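Local coordinates for protein type III restriction-modification enzyme EcoP15I Mod subunit (Escherichia coli, PDB 4ZCF) that methylates one adenine of the asymmetric CAGCAG DNA site using S-adenosyl-L-methionine and, together with the Res subunit, takes part in DNA restriction, at residues L394-L403 with N416-E424. Numbering follows the deposited sequence.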
loop_
_atom_site.group_PDB
_atom_site.type_symbol
_atom_site.label_atom_id
_atom_site.label_comp_id
_atom_site.label_asym_id
_atom_site.label_seq_id
_atom_site.Cartn_x
_atom_site.Cartn_y
_atom_site.Cartn_z
ATOM N N LEU A 394 -22.833 11.985 -1.982
ATOM C CA LEU A 394 -22.610 13.402 -1.760
ATOM C C LEU A 394 -22.532 14.081 -3.116
ATOM O O LEU A 394 -21.644 13.758 -3.914
ATOM C CB LEU A 394 -21.317 13.595 -0.957
ATOM C CG LEU A 394 -20.892 15.018 -0.675
ATOM C CD1 LEU A 394 -21.675 15.595 0.505
ATOM C CD2 LEU A 394 -19.384 15.080 -0.477
ATOM N N ASP A 395 -23.496 14.981 -3.391
ATOM C CA ASP A 395 -23.571 15.728 -4.631
ATOM C C ASP A 395 -22.320 16.594 -4.779
ATOM O O ASP A 395 -22.015 17.420 -3.904
ATOM C CB ASP A 395 -24.850 16.599 -4.666
ATOM C CG ASP A 395 -25.384 16.960 -6.049
ATOM O OD1 ASP A 395 -24.641 16.781 -7.055
ATOM O OD2 ASP A 395 -26.555 17.382 -6.136
ATOM N N GLY A 396 -21.606 16.375 -5.880
ATOM C CA GLY A 396 -20.387 17.108 -6.187
ATOM C C GLY A 396 -20.636 18.509 -6.699
ATOM O O GLY A 396 -19.740 19.351 -6.620
ATOM N N ARG A 397 -21.849 18.772 -7.238
ATOM C CA ARG A 397 -22.212 20.086 -7.777
ATOM C C ARG A 397 -22.212 21.252 -6.754
ATOM O O ARG A 397 -22.153 22.408 -7.166
ATOM C CB ARG A 397 -23.421 20.034 -8.746
ATOM C CG ARG A 397 -24.800 19.997 -8.104
ATOM C CD ARG A 397 -25.863 19.916 -9.180
ATOM N NE ARG A 397 -26.955 19.006 -8.815
ATOM C CZ ARG A 397 -27.244 17.872 -9.455
ATOM N NH1 ARG A 397 -26.531 17.494 -10.510
ATOM N NH2 ARG A 397 -28.254 17.113 -9.050
ATOM N N VAL A 398 -22.152 20.941 -5.430
ATOM C CA VAL A 398 -22.032 21.924 -4.340
ATOM C C VAL A 398 -20.719 22.711 -4.375
ATOM O O VAL A 398 -20.637 23.754 -3.742
ATOM C CB VAL A 398 -22.358 21.406 -2.921
ATOM C CG1 VAL A 398 -23.819 21.021 -2.807
ATOM C CG2 VAL A 398 -21.450 20.258 -2.498
ATOM N N ALA A 399 -19.704 22.222 -5.120
ATOM C CA ALA A 399 -18.411 22.895 -5.302
ATOM C C ALA A 399 -18.589 24.251 -6.012
ATOM O O ALA A 399 -17.769 25.143 -5.824
ATOM C CB ALA A 399 -17.461 22.011 -6.093
ATOM N N THR A 400 -19.663 24.411 -6.809
ATOM C CA THR A 400 -19.979 25.668 -7.490
ATOM C C THR A 400 -20.512 26.682 -6.464
ATOM O O THR A 400 -20.180 27.863 -6.532
ATOM C CB THR A 400 -20.942 25.441 -8.658
ATOM O OG1 THR A 400 -22.160 24.869 -8.170
ATOM C CG2 THR A 400 -20.340 24.582 -9.763
ATOM N N ASN A 401 -21.283 26.208 -5.487
ATOM C CA ASN A 401 -21.850 27.026 -4.417
ATOM C C ASN A 401 -20.739 27.572 -3.490
ATOM O O ASN A 401 -20.756 28.747 -3.121
ATOM C CB ASN A 401 -22.859 26.189 -3.627
ATOM C CG ASN A 401 -23.892 27.004 -2.899
ATOM O OD1 ASN A 401 -25.008 27.212 -3.401
ATOM N ND2 ASN A 401 -23.554 27.450 -1.684
ATOM N N GLU A 402 -19.778 26.703 -3.133
ATOM C CA GLU A 402 -18.613 26.983 -2.288
ATOM C C GLU A 402 -17.724 28.063 -2.906
ATOM O O GLU A 402 -17.235 28.958 -2.195
ATOM C CB GLU A 402 -17.790 25.703 -2.112
ATOM C CG GLU A 402 -18.395 24.722 -1.132
ATOM C CD GLU A 402 -17.881 23.303 -1.247
ATOM O OE1 GLU A 402 -16.845 23.087 -1.919
ATOM O OE2 GLU A 402 -18.507 22.407 -0.639
ATOM N N LEU A 403 -17.537 27.964 -4.237
ATOM C CA LEU A 403 -16.727 28.861 -5.039
ATOM C C LEU A 403 -17.400 30.170 -5.420
ATOM O O LEU A 403 -16.697 31.164 -5.630
ATOM C CB LEU A 403 -16.105 28.130 -6.239
ATOM C CG LEU A 403 -14.899 27.242 -5.889
ATOM C CD1 LEU A 403 -14.613 26.254 -7.002
ATOM C CD2 LEU A 403 -13.648 28.077 -5.603
ATOM N N ASN A 416 -14.438 21.548 -12.716
ATOM C CA ASN A 416 -14.917 20.310 -12.066
ATOM C C ASN A 416 -14.260 20.085 -10.674
ATOM O O ASN A 416 -13.897 18.946 -10.308
ATOM C CB ASN A 416 -14.702 19.096 -12.981
ATOM N N ALA A 417 -14.138 21.197 -9.893
ATOM C CA ALA A 417 -13.522 21.241 -8.561
ATOM C C ALA A 417 -14.160 20.279 -7.535
ATOM O O ALA A 417 -15.306 19.851 -7.682
ATOM C CB ALA A 417 -13.525 22.665 -8.030
ATOM N N LYS A 418 -13.397 19.919 -6.518
ATOM C CA LYS A 418 -13.927 19.039 -5.504
ATOM C C LYS A 418 -14.592 19.863 -4.441
ATOM O O LYS A 418 -14.087 20.937 -4.075
ATOM C CB LYS A 418 -12.810 18.187 -4.840
ATOM C CG LYS A 418 -12.152 17.127 -5.722
ATOM C CD LYS A 418 -13.033 15.924 -5.979
ATOM C CE LYS A 418 -12.418 15.041 -7.008
ATOM N NZ LYS A 418 -12.542 15.621 -8.360
ATOM N N THR A 419 -15.671 19.315 -3.868
ATOM C CA THR A 419 -16.302 19.919 -2.717
ATOM C C THR A 419 -15.450 19.651 -1.462
ATOM O O THR A 419 -14.805 18.614 -1.348
ATOM C CB THR A 419 -17.782 19.568 -2.587
ATOM O OG1 THR A 419 -18.200 19.941 -1.273
ATOM C CG2 THR A 419 -18.081 18.087 -2.819
ATOM N N ILE A 420 -15.431 20.608 -0.550
ATOM C CA ILE A 420 -14.734 20.567 0.736
ATOM C C ILE A 420 -15.392 19.552 1.694
ATOM O O ILE A 420 -14.723 19.051 2.587
ATOM C CB ILE A 420 -14.595 22.017 1.342
ATOM C CG1 ILE A 420 -15.985 22.611 1.747
ATOM C CG2 ILE A 420 -13.837 22.956 0.371
ATOM C CD1 ILE A 420 -16.031 24.086 2.272
ATOM N N LYS A 421 -16.680 19.203 1.468
ATOM C CA LYS A 421 -17.451 18.235 2.273
ATOM C C LYS A 421 -17.011 16.745 2.108
ATOM O O LYS A 421 -17.322 15.900 2.965
ATOM C CB LYS A 421 -18.963 18.399 2.035
ATOM C CG LYS A 421 -19.529 19.790 2.347
ATOM C CD LYS A 421 -19.624 20.104 3.832
ATOM C CE LYS A 421 -20.478 21.326 4.114
ATOM N NZ LYS A 421 -19.790 22.615 3.808
ATOM N N LEU A 422 -16.253 16.451 1.044
ATOM C CA LEU A 422 -15.751 15.112 0.751
ATOM C C LEU A 422 -14.453 14.770 1.507
ATOM O O LEU A 422 -14.372 13.712 2.145
ATOM C CB LEU A 422 -15.552 14.936 -0.785
ATOM C CG LEU A 422 -14.885 13.628 -1.238
ATOM C CD1 LEU A 422 -15.867 12.454 -1.162
ATOM C CD2 LEU A 422 -14.273 13.776 -2.590
ATOM N N VAL A 423 -13.428 15.634 1.371
ATOM C CA VAL A 423 -12.095 15.432 1.958
ATOM C C VAL A 423 -12.069 15.650 3.454
ATOM O O VAL A 423 -11.173 15.155 4.125
ATOM C CB VAL A 423 -11.068 16.330 1.261
ATOM N N GLU A 424 -13.043 16.397 3.973
ATOM C CA GLU A 424 -13.226 16.696 5.393
ATOM C C GLU A 424 -13.367 15.405 6.226
ATOM O O GLU A 424 -12.714 15.254 7.261
ATOM C CB GLU A 424 -14.422 17.655 5.530
ATOM C CG GLU A 424 -15.257 17.558 6.787
ATOM C CD GLU A 424 -16.700 17.927 6.524
ATOM O OE1 GLU A 424 -17.034 19.124 6.649
ATOM O OE2 GLU A 424 -17.484 17.035 6.125
HETATM O O HOH W 1 -20.685 22.954 0.690
HETATM O O HOH W 2 -14.636 23.738 -3.555
#
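Glu402 sets its carboxylate against the N-terminal end of helix 420-430, one oxygen for each of two consecutive residues. Glu402 OE2 accepts from Thr419 OG1 at 2.6 Å, and Glu402 OE1 takes the backbone N-H of Ile420, 3.2 Å from N to OE1 and fairly straight at 160°. Both donors arrive on the syn sides of their oxygens, the hydroxyl tilted modestly and the amide by 28° from the carboxylate plane, and together they limit the group's rotation. The acid chain, extended beyond CG, crosses the Thr419 side chain at about a right angle and runs antiparallel past that of Ile420, whose CG1 touches Glu402 OE2 at 3.5 Å. Thr419 is the N-cap: with OG1 anti to its own N (chi1 166°), the hydroxyl both donates to Glu402 and accepts from Lys421 N. The helix N-terminus probably stabilises the negative charge there. One water joins Glu402 OE2 to Lys421 NZ, another Glu402 OE1 to Lys418 O.

Beside the polar group, Ala399 CB rests 3.4 Å from Ala417 O, Leu403 CD1 meets Ala417 CB, and Val398 CG2 reaches Thr419 OG1 (3.5 Å) and CG2. Leu394, its side chain roughly perpendicular to that of Lys421, sets CD2 against Leu422 CB (3.8 Å) and Thr419 CG2.

The contact thus joins helix 399-404, just after strand 391-393, outermost in the sheet within this chain, to helix 420-430 in the methylase domain's Rossmann-like fold. Trp226 of strand 220-227 packs on Thr419 and Leu422, helix 446-455 touches Ile420, and Pro352 of the second Mod subunit packs on Val398.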